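Local coordinates for protein UDP-N-acetylmuramate--L-alanine ligase (Thermotoga maritima, PDB 1J6U) that joins L-alanine to UDP-N-acetylmuramate at the expense of ATP, a cytoplasmic step of peptidoglycan synthesis for the bacterial cell wall, at residues E246-S251 with A344-E349; Y325-Y330 with N432-F437; R265-K270 with P298-L303. All coordinates share one frame; numbering follows the deposited sequence.

Interaction 1: residues E246-S251 with A344-E349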
loop_
_atom_site.group_PDB
_atom_site.type_symbol
_atom_site.label_atom_id
_atom_site.label_comp_id
_atom_site.label_asym_id
_atom_site.label_seq_id
_atom_site.Cartn_x
_atom_site.Cartn_y
_atom_site.Cartn_z
ATOM N N GLU A 246 -20.978 14.582 4.924
ATOM C CA GLU A 246 -22.334 14.792 5.327
ATOM C C GLU A 246 -23.146 13.524 5.056
ATOM O O GLU A 246 -24.005 13.158 5.838
ATOM C CB GLU A 246 -22.924 15.978 4.584
ATOM C CG GLU A 246 -24.434 15.980 4.640
ATOM C CD GLU A 246 -25.032 17.112 3.858
ATOM O OE1 GLU A 246 -24.383 17.549 2.880
ATOM O OE2 GLU A 246 -26.154 17.549 4.210
HETATM N N MSE A 247 -22.865 12.858 3.946
HETATM C CA MSE A 247 -23.571 11.640 3.563
HETATM C C MSE A 247 -22.695 10.798 2.682
HETATM O O MSE A 247 -21.869 11.310 1.924
HETATM C CB MSE A 247 -24.802 11.928 2.741
HETATM C CG MSE A 247 -25.821 12.786 3.380
HETATM SE SE MSE A 247 -26.889 13.225 1.887
HETATM C CE MSE A 247 -26.112 14.922 1.430
ATOM N N ARG A 248 -22.909 9.497 2.766
ATOM C CA ARG A 248 -22.139 8.552 1.985
ATOM C C ARG A 248 -23.071 7.478 1.556
ATOM O O ARG A 248 -23.905 7.034 2.322
ATOM C CB ARG A 248 -21.031 7.915 2.804
ATOM C CG ARG A 248 -20.264 6.888 2.013
ATOM C CD ARG A 248 -19.271 6.154 2.888
ATOM N NE ARG A 248 -18.666 5.083 2.126
ATOM C CZ ARG A 248 -18.872 3.790 2.352
ATOM N NH1 ARG A 248 -19.667 3.374 3.338
ATOM N NH2 ARG A 248 -18.286 2.914 1.566
ATOM N N SER A 249 -22.922 7.059 0.319
ATOM C CA SER A 249 -23.766 6.023 -0.202
ATOM C C SER A 249 -22.875 5.140 -1.069
ATOM O O SER A 249 -22.245 5.592 -2.053
ATOM C CB SER A 249 -24.898 6.656 -1.003
ATOM O OG SER A 249 -25.510 5.689 -1.826
ATOM N N ALA A 250 -22.794 3.883 -0.662
ATOM C CA ALA A 250 -21.960 2.914 -1.368
ATOM C C ALA A 250 -22.826 2.053 -2.249
ATOM O O ALA A 250 -23.919 1.648 -1.866
ATOM C CB ALA A 250 -21.223 2.030 -0.371
ATOM N N SER A 251 -22.369 1.778 -3.447
ATOM C CA SER A 251 -23.169 0.911 -4.284
ATOM C C SER A 251 -22.208 -0.052 -4.978
ATOM O O SER A 251 -21.022 -0.062 -4.680
ATOM C CB SER A 251 -23.989 1.758 -5.259
ATOM O OG SER A 251 -23.128 2.664 -5.904
ATOM N N ALA A 344 -17.096 -5.535 1.310
ATOM C CA ALA A 344 -17.483 -6.575 0.341
ATOM C C ALA A 344 -19.017 -6.596 0.304
ATOM O O ALA A 344 -19.636 -6.646 -0.754
ATOM C CB ALA A 344 -16.943 -7.950 0.762
ATOM N N LYS A 345 -19.626 -6.538 1.475
ATOM C CA LYS A 345 -21.079 -6.526 1.557
ATOM C C LYS A 345 -21.708 -5.253 0.959
ATOM O O LYS A 345 -22.792 -5.299 0.436
ATOM C CB LYS A 345 -21.506 -6.701 3.007
ATOM C CG LYS A 345 -21.215 -8.112 3.544
ATOM C CD LYS A 345 -21.939 -9.209 2.733
ATOM C CE LYS A 345 -21.698 -10.596 3.351
ATOM N NZ LYS A 345 -22.111 -11.770 2.507
ATOM N N GLU A 346 -21.038 -4.115 1.044
ATOM C CA GLU A 346 -21.582 -2.902 0.455
ATOM C C GLU A 346 -21.563 -3.011 -1.059
ATOM O O GLU A 346 -22.508 -2.586 -1.727
ATOM C CB GLU A 346 -20.752 -1.684 0.837
ATOM C CG GLU A 346 -21.212 -1.018 2.082
ATOM C CD GLU A 346 -20.208 -0.003 2.599
ATOM O OE1 GLU A 346 -20.549 0.637 3.610
ATOM O OE2 GLU A 346 -19.095 0.144 2.013
ATOM N N VAL A 347 -20.461 -3.542 -1.599
ATOM C CA VAL A 347 -20.340 -3.670 -3.038
ATOM C C VAL A 347 -21.145 -4.818 -3.609
ATOM O O VAL A 347 -21.789 -4.672 -4.671
ATOM C CB VAL A 347 -18.930 -3.888 -3.452
ATOM C CG1 VAL A 347 -18.883 -4.114 -4.974
ATOM C CG2 VAL A 347 -18.100 -2.679 -3.049
ATOM N N PHE A 348 -21.099 -5.949 -2.901
ATOM C CA PHE A 348 -21.801 -7.139 -3.319
ATOM C C PHE A 348 -22.860 -7.497 -2.328
ATOM O O PHE A 348 -22.662 -8.351 -1.471
ATOM C CB PHE A 348 -20.832 -8.267 -3.445
ATOM C CG PHE A 348 -19.716 -7.967 -4.351
ATOM C CD1 PHE A 348 -18.437 -7.758 -3.846
ATOM C CD2 PHE A 348 -19.923 -7.907 -5.716
ATOM C CE1 PHE A 348 -17.374 -7.501 -4.700
ATOM C CE2 PHE A 348 -18.863 -7.643 -6.594
ATOM C CZ PHE A 348 -17.595 -7.442 -6.101
ATOM N N GLU A 349 -24.001 -6.843 -2.474
ATOM C CA GLU A 349 -25.123 -7.024 -1.583
ATOM C C GLU A 349 -25.652 -8.442 -1.492
ATOM O O GLU A 349 -25.965 -8.903 -0.409
ATOM C CB GLU A 349 -26.269 -6.114 -2.019
ATOM C CG GLU A 349 -27.484 -6.195 -1.106
ATOM C CD GLU A 349 -28.660 -5.387 -1.624
ATOM O OE1 GLU A 349 -28.453 -4.195 -1.960
ATOM O OE2 GLU A 349 -29.784 -5.948 -1.689
HETATM O O HOH W 1 -24.537 -0.814 -0.482
#

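Interaction 2: residues Y325-Y330 with N432-F437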
loop_
_atom_site.group_PDB
_atom_site.type_symbol
_atom_site.label_atom_id
_atom_site.label_comp_id
_atom_site.label_asym_id
_atom_site.label_seq_id
_atom_site.Cartn_x
_atom_site.Cartn_y
_atom_site.Cartn_z
ATOM N N TYR A 325 -16.260 -13.191 -8.996
ATOM C CA TYR A 325 -15.137 -12.276 -8.800
ATOM C C TYR A 325 -14.022 -12.876 -7.959
ATOM O O TYR A 325 -14.262 -13.608 -6.991
ATOM C CB TYR A 325 -15.595 -10.990 -8.062
ATOM C CG TYR A 325 -16.611 -10.133 -8.797
ATOM C CD1 TYR A 325 -17.942 -10.509 -8.834
ATOM C CD2 TYR A 325 -16.239 -8.923 -9.428
ATOM C CE1 TYR A 325 -18.893 -9.727 -9.459
ATOM C CE2 TYR A 325 -17.198 -8.109 -10.070
ATOM C CZ TYR A 325 -18.522 -8.530 -10.064
ATOM O OH TYR A 325 -19.527 -7.773 -10.572
ATOM N N VAL A 326 -12.797 -12.544 -8.306
ATOM C CA VAL A 326 -11.660 -12.951 -7.490
ATOM C C VAL A 326 -11.057 -11.597 -7.099
ATOM O O VAL A 326 -10.625 -10.790 -7.944
ATOM C CB VAL A 326 -10.624 -13.808 -8.286
ATOM C CG1 VAL A 326 -9.419 -14.081 -7.401
ATOM C CG2 VAL A 326 -11.260 -15.154 -8.734
ATOM N N ILE A 327 -11.027 -11.350 -5.809
ATOM C CA ILE A 327 -10.517 -10.087 -5.288
ATOM C C ILE A 327 -9.329 -10.306 -4.335
ATOM O O ILE A 327 -9.338 -11.238 -3.514
ATOM C CB ILE A 327 -11.679 -9.327 -4.543
ATOM C CG1 ILE A 327 -12.763 -8.942 -5.553
ATOM C CG2 ILE A 327 -11.170 -8.027 -3.891
ATOM C CD1 ILE A 327 -13.939 -8.164 -4.937
ATOM N N ASP A 328 -8.313 -9.447 -4.463
ATOM C CA ASP A 328 -7.113 -9.474 -3.612
ATOM C C ASP A 328 -7.065 -8.369 -2.565
ATOM O O ASP A 328 -7.299 -7.199 -2.860
ATOM C CB ASP A 328 -5.857 -9.340 -4.465
ATOM C CG ASP A 328 -5.660 -10.514 -5.380
ATOM O OD1 ASP A 328 -5.675 -11.634 -4.855
ATOM O OD2 ASP A 328 -5.483 -10.336 -6.604
ATOM N N ASP A 329 -6.755 -8.733 -1.338
ATOM C CA ASP A 329 -6.635 -7.738 -0.303
ATOM C C ASP A 329 -5.600 -8.126 0.734
ATOM O O ASP A 329 -5.602 -9.239 1.232
ATOM C CB ASP A 329 -7.955 -7.469 0.399
ATOM C CG ASP A 329 -7.922 -6.164 1.173
ATOM O OD1 ASP A 329 -7.658 -6.179 2.403
ATOM O OD2 ASP A 329 -8.125 -5.110 0.525
ATOM N N TYR A 330 -4.741 -7.157 1.039
ATOM C CA TYR A 330 -3.633 -7.234 1.978
ATOM C C TYR A 330 -4.024 -7.438 3.417
ATOM O O TYR A 330 -3.176 -7.735 4.228
ATOM C CB TYR A 330 -2.863 -5.917 1.925
ATOM C CG TYR A 330 -1.407 -6.048 1.704
ATOM C CD1 TYR A 330 -0.901 -7.076 0.907
ATOM C CD2 TYR A 330 -0.521 -5.092 2.200
ATOM C CE1 TYR A 330 0.460 -7.152 0.593
ATOM C CE2 TYR A 330 0.856 -5.155 1.887
ATOM C CZ TYR A 330 1.331 -6.193 1.077
ATOM O OH TYR A 330 2.658 -6.263 0.712
ATOM N N ASN A 432 -22.273 -16.341 -8.892
ATOM C CA ASN A 432 -22.655 -15.279 -7.957
ATOM C C ASN A 432 -21.854 -15.338 -6.700
ATOM O O ASN A 432 -22.407 -15.307 -5.595
ATOM C CB ASN A 432 -24.133 -15.398 -7.618
ATOM C CG ASN A 432 -24.980 -15.351 -8.853
ATOM O OD1 ASN A 432 -24.691 -14.580 -9.775
ATOM N ND2 ASN A 432 -26.013 -16.179 -8.904
ATOM N N THR A 433 -20.543 -15.415 -6.870
ATOM C CA THR A 433 -19.689 -15.534 -5.719
ATOM C C THR A 433 -18.466 -14.702 -5.873
ATOM O O THR A 433 -17.899 -14.559 -6.970
ATOM C CB THR A 433 -19.253 -17.016 -5.484
ATOM O OG1 THR A 433 -20.411 -17.808 -5.222
ATOM C CG2 THR A 433 -18.338 -17.127 -4.280
ATOM N N VAL A 434 -18.080 -14.128 -4.749
ATOM C CA VAL A 434 -16.901 -13.316 -4.707
ATOM C C VAL A 434 -15.902 -14.067 -3.872
ATOM O O VAL A 434 -16.172 -14.393 -2.719
ATOM C CB VAL A 434 -17.165 -11.971 -4.026
ATOM C CG1 VAL A 434 -15.808 -11.288 -3.720
ATOM C CG2 VAL A 434 -18.056 -11.092 -4.936
ATOM N N PHE A 435 -14.751 -14.351 -4.461
ATOM C CA PHE A 435 -13.705 -15.030 -3.718
ATOM C C PHE A 435 -12.667 -13.981 -3.342
ATOM O O PHE A 435 -11.983 -13.397 -4.205
ATOM C CB PHE A 435 -13.045 -16.124 -4.564
ATOM C CG PHE A 435 -13.987 -17.155 -5.017
ATOM C CD1 PHE A 435 -14.595 -17.048 -6.246
ATOM C CD2 PHE A 435 -14.295 -18.236 -4.201
ATOM C CE1 PHE A 435 -15.518 -18.018 -6.678
ATOM C CE2 PHE A 435 -15.207 -19.196 -4.614
ATOM C CZ PHE A 435 -15.824 -19.090 -5.860
ATOM N N LEU A 436 -12.573 -13.726 -2.048
ATOM C CA LEU A 436 -11.604 -12.768 -1.553
ATOM C C LEU A 436 -10.386 -13.504 -1.006
ATOM O O LEU A 436 -10.482 -14.178 0.031
ATOM C CB LEU A 436 -12.181 -11.967 -0.398
ATOM C CG LEU A 436 -13.478 -11.228 -0.579
ATOM C CD1 LEU A 436 -13.978 -10.749 0.805
ATOM C CD2 LEU A 436 -13.249 -10.092 -1.548
ATOM N N PHE A 437 -9.254 -13.373 -1.690
ATOM C CA PHE A 437 -8.018 -13.962 -1.223
ATOM C C PHE A 437 -7.318 -12.883 -0.368
ATOM O O PHE A 437 -6.693 -11.949 -0.877
ATOM C CB PHE A 437 -7.150 -14.350 -2.398
ATOM C CG PHE A 437 -7.573 -15.600 -3.038
ATOM C CD1 PHE A 437 -8.629 -15.608 -3.940
ATOM C CD2 PHE A 437 -6.911 -16.795 -2.754
ATOM C CE1 PHE A 437 -9.009 -16.786 -4.560
ATOM C CE2 PHE A 437 -7.294 -17.976 -3.369
ATOM C CZ PHE A 437 -8.340 -17.971 -4.275
HETATM O O HOH W 2 -4.710 -12.067 -2.453
#

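Interaction 3: residues R265-K270 with P298-L303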
loop_
_atom_site.group_PDB
_atom_site.type_symbol
_atom_site.label_atom_id
_atom_site.label_comp_id
_atom_site.label_asym_id
_atom_site.label_seq_id
_atom_site.Cartn_x
_atom_site.Cartn_y
_atom_site.Cartn_z
ATOM N N ARG A 265 -21.980 22.387 2.749
ATOM C CA ARG A 265 -21.990 21.449 1.648
ATOM C C ARG A 265 -21.057 22.092 0.639
ATOM O O ARG A 265 -21.245 23.239 0.240
ATOM C CB ARG A 265 -23.398 21.316 1.101
ATOM C CG ARG A 265 -23.588 20.178 0.164
ATOM C CD ARG A 265 -24.543 19.145 0.746
ATOM N NE ARG A 265 -25.901 19.651 0.887
ATOM C CZ ARG A 265 -26.923 18.913 1.299
ATOM N NH1 ARG A 265 -26.733 17.644 1.600
ATOM N NH2 ARG A 265 -28.129 19.446 1.433
ATOM N N TYR A 266 -20.056 21.334 0.220
ATOM C CA TYR A 266 -19.038 21.854 -0.664
ATOM C C TYR A 266 -18.904 21.116 -1.980
ATOM O O TYR A 266 -18.661 21.721 -3.016
ATOM C CB TYR A 266 -17.702 21.825 0.082
ATOM C CG TYR A 266 -16.602 22.471 -0.679
ATOM C CD1 TYR A 266 -15.355 21.859 -0.791
ATOM C CD2 TYR A 266 -16.781 23.732 -1.256
ATOM C CE1 TYR A 266 -14.298 22.481 -1.444
ATOM C CE2 TYR A 266 -15.729 24.371 -1.924
ATOM C CZ TYR A 266 -14.494 23.741 -2.011
ATOM O OH TYR A 266 -13.476 24.363 -2.676
ATOM N N LEU A 267 -19.030 19.795 -1.941
ATOM C CA LEU A 267 -18.920 18.996 -3.159
ATOM C C LEU A 267 -19.337 17.549 -2.958
ATOM O O LEU A 267 -19.462 17.027 -1.836
ATOM C CB LEU A 267 -17.482 19.030 -3.724
ATOM C CG LEU A 267 -16.351 18.507 -2.817
ATOM C CD1 LEU A 267 -16.321 16.981 -2.832
ATOM C CD2 LEU A 267 -15.025 19.055 -3.319
ATOM N N GLU A 268 -19.555 16.900 -4.081
ATOM C CA GLU A 268 -19.907 15.518 -4.033
ATOM C C GLU A 268 -18.717 14.735 -4.564
ATOM O O GLU A 268 -18.252 14.962 -5.685
ATOM C CB GLU A 268 -21.136 15.224 -4.882
ATOM C CG GLU A 268 -21.530 13.785 -4.772
ATOM C CD GLU A 268 -22.734 13.450 -5.591
ATOM O OE1 GLU A 268 -22.648 13.549 -6.836
ATOM O OE2 GLU A 268 -23.762 13.085 -4.981
ATOM N N LEU A 269 -18.227 13.832 -3.722
ATOM C CA LEU A 269 -17.129 12.936 -4.070
ATOM C C LEU A 269 -17.682 11.621 -4.618
ATOM O O LEU A 269 -18.529 10.978 -3.986
ATOM C CB LEU A 269 -16.305 12.625 -2.828
ATOM C CG LEU A 269 -15.173 11.616 -2.931
ATOM C CD1 LEU A 269 -14.149 12.020 -3.990
ATOM C CD2 LEU A 269 -14.545 11.527 -1.560
ATOM N N LYS A 270 -17.238 11.248 -5.807
ATOM C CA LYS A 270 -17.613 9.963 -6.385
ATOM C C LYS A 270 -16.316 9.126 -6.569
ATOM O O LYS A 270 -15.326 9.608 -7.105
ATOM C CB LYS A 270 -18.272 10.142 -7.736
ATOM C CG LYS A 270 -19.619 10.771 -7.705
ATOM C CD LYS A 270 -20.387 10.265 -8.914
ATOM C CE LYS A 270 -21.206 11.351 -9.580
ATOM N NZ LYS A 270 -21.629 10.873 -10.925
ATOM N N PRO A 298 -11.278 19.135 -12.101
ATOM C CA PRO A 298 -10.472 18.027 -12.620
ATOM C C PRO A 298 -9.980 17.089 -11.528
ATOM O O PRO A 298 -9.789 15.909 -11.793
ATOM C CB PRO A 298 -9.317 18.723 -13.353
ATOM C CG PRO A 298 -9.247 20.005 -12.754
ATOM C CD PRO A 298 -10.711 20.396 -12.579
ATOM N N VAL A 299 -9.794 17.605 -10.313
ATOM C CA VAL A 299 -9.332 16.762 -9.219
ATOM C C VAL A 299 -10.376 15.696 -8.921
ATOM O O VAL A 299 -10.023 14.561 -8.681
ATOM C CB VAL A 299 -9.054 17.586 -7.940
ATOM C CG1 VAL A 299 -8.796 16.673 -6.715
ATOM C CG2 VAL A 299 -7.842 18.433 -8.169
ATOM N N LEU A 300 -11.654 16.058 -8.967
ATOM C CA LEU A 300 -12.741 15.120 -8.698
ATOM C C LEU A 300 -12.993 14.137 -9.838
ATOM O O LEU A 300 -13.477 13.029 -9.631
ATOM C CB LEU A 300 -14.031 15.872 -8.383
ATOM C CG LEU A 300 -14.011 16.563 -7.011
ATOM C CD1 LEU A 300 -15.175 17.542 -6.874
ATOM C CD2 LEU A 300 -14.090 15.522 -5.936
ATOM N N GLU A 301 -12.686 14.566 -11.041
ATOM C CA GLU A 301 -12.845 13.740 -12.226
ATOM C C GLU A 301 -11.788 12.612 -12.118
ATOM O O GLU A 301 -12.062 11.427 -12.354
ATOM C CB GLU A 301 -12.602 14.637 -13.437
ATOM C CG GLU A 301 -12.683 14.012 -14.794
ATOM C CD GLU A 301 -12.394 15.049 -15.879
ATOM O OE1 GLU A 301 -11.737 16.073 -15.558
ATOM O OE2 GLU A 301 -12.806 14.839 -17.043
ATOM N N ALA A 302 -10.591 13.001 -11.714
ATOM C CA ALA A 302 -9.498 12.091 -11.549
ATOM C C ALA A 302 -9.829 11.125 -10.399
ATOM O O ALA A 302 -9.671 9.902 -10.529
ATOM C CB ALA A 302 -8.249 12.872 -11.236
ATOM N N LEU A 303 -10.306 11.654 -9.277
ATOM C CA LEU A 303 -10.593 10.772 -8.183
ATOM C C LEU A 303 -11.657 9.790 -8.571
ATOM O O LEU A 303 -11.637 8.637 -8.156
ATOM C CB LEU A 303 -11.010 11.530 -6.918
ATOM C CG LEU A 303 -9.865 12.233 -6.171
ATOM C CD1 LEU A 303 -10.474 13.029 -5.041
ATOM C CD2 LEU A 303 -8.814 11.239 -5.640
HETATM O O HOH W 3 -15.085 12.455 -7.653
#

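Interaction 1: residues E246-S251 with A344-E349
R248 and E346 reach toward each other from opposite directions and meet in an end-on, two-pronged salt bridge. NH1 of R248 bonds OE1 of E346 at 2.9 Å, and NH2 of R248 bonds OE2 of E346, also at 2.9 Å. Both bonds are close to straight, and both oxygens lie near the guanidinium plane. The two flat groups are not coplanar, however: their planes stand 46° apart. The nitrogens therefore approach each oxygen from above the carboxylate plane. The R248 chain is extended from CG to NE, with CG trans to the backbone N (chi1 178°). Its NH2 has a second partner in OE1 of Q255, on the next strand. Two bonds to E346 and one to Q255 should limit rotation of the guanidinium.

Beside the bridge, the methyl of A250 lies against the glutamate side chain, with CB of A250 3.7 Å from CD of E346. A water joins the backbones by donating to O of A250 (2.9 Å) and to O of E346 (3.0 Å). Further along, S251 O comes within 4.0 Å of V347 CA, near the end of the helix.

The contact is on the surface, away from the predicted ATP site. It is a salt-bridged interface between two domains of a Mur ligase: the edge strand 243-250 of the middle-domain region meets the last turn of helix 334-347 in the C-terminal domain.

Interaction 2: residues Y325-Y330 with N432-F437
Y325 and T433 begin a ladder of backbone hydrogen bonds that joins two parallel strands. Y325 N donates to T433 O at 2.9 Å. F435 N then donates to Y325 O at 2.7 Å and I327 N to F435 O at 2.8 Å, both nearly straight. F437 N donates to I327 O at 2.8 Å. The last rung, D329 N to F437 O, is longer at 3.2 Å. CA-H...O contacts fill in between the rungs, among them V326 CA to F435 O. The strand axes are 23° apart.

Apolar contacts occur on both faces. On one, Y325, I327, V434 and L436 meet. I327 and L436 lie side by side and point the same way, and CD2 of L436 presses on CB of I327 at 3.5 Å, a tight fit. The I327 chain is extended (chi2 -179°), which carries its CD1 across to CG1 of V434. CG2 of V434 meets CD1 of Y325. On the other face, CG1 of V326 touches CD1 of the F437 ring at 3.9 Å.

Polar groups gather at the C-terminal end of the pair. A water donates to both D328 OD1 and F437 O. D328 OD1 is also bonded to S447 OG, so this buried carboxylate oxygen has two partners. D329 OD2 is held by F313 N.

The two strands are inner neighbours in the mixed sheet of the C-terminal domain. Strand 314-319 flanks 324-329, and strand 352-357 flanks 433-438. Helix 443-457 packs on the V326 and F437 face, where F450 meets F435 edge-to-face. F348, just beyond helix 334-347, packs on the I327 and V434 face.

Interaction 3: residues R265-K270 with P298-L303
L300 on helix 296-305 packs against L267 and L269 of strand 264-271. This is helix-on-sheet packing: the strand is an edge of the small three-stranded antiparallel sheet, and Y266 and L267 form a classic beta bulge opposite V259. The helix and strand segments run roughly parallel, 26° apart, with their axes 8.1 Å from each other at the closest point.

The bond from CA to CB of L300 points toward the strand. CG is trans to the carbonyl carbon (chi1 -72°), and the fork beyond it sends its two methyls to different places. CD1 goes to L267, 3.9 Å from that residue's CD2 and 4.2 Å from its CB. It also passes E268 O. CD2 lies 4.0 Å from CD1 of L269 and slightly farther from CD1 of L267. An alanine at this position would lose both methyls and would probably leave a gap beside L267, with L269 keeping only L303 as its partner on this helix segment.

L269 also serves the next helical turn, since its CD1 meets CD1 of L303. I286 of helix 276-291 touches L267, L269 and L303, so a second helix shares this apolar cluster. L303 also packs on M131 and V135 of helix 125-138.

A water also joins the two backbones. It accepts from K270 N at 3.1 Å and donates to L300 O at 2.6 Å.

Interactions 1 and 3 both reach the three-stranded antiparallel sheet, one at each outer strand, 243-250 and 264-271. Their centres are about 18 Å apart, and E246 OE2 and R265 NH1 join them in a salt bridge. Interaction 3 is nested along the chain inside the loop closed by interaction 1, and closes before interaction 2 opens. The segments of interactions 1 and 2 alternate. Interaction 2 lies in the C-terminal domain, its centre about 17 Å from that of interaction 1 and 28 Å from that of interaction 3. Strand 324-329 leads on to helix 334-347, whose A344 packs on L436. Interaction 1 thus joins the small sheet to a helix that packs on the C-terminal sheet, while interaction 3 ties it to helix 296-305.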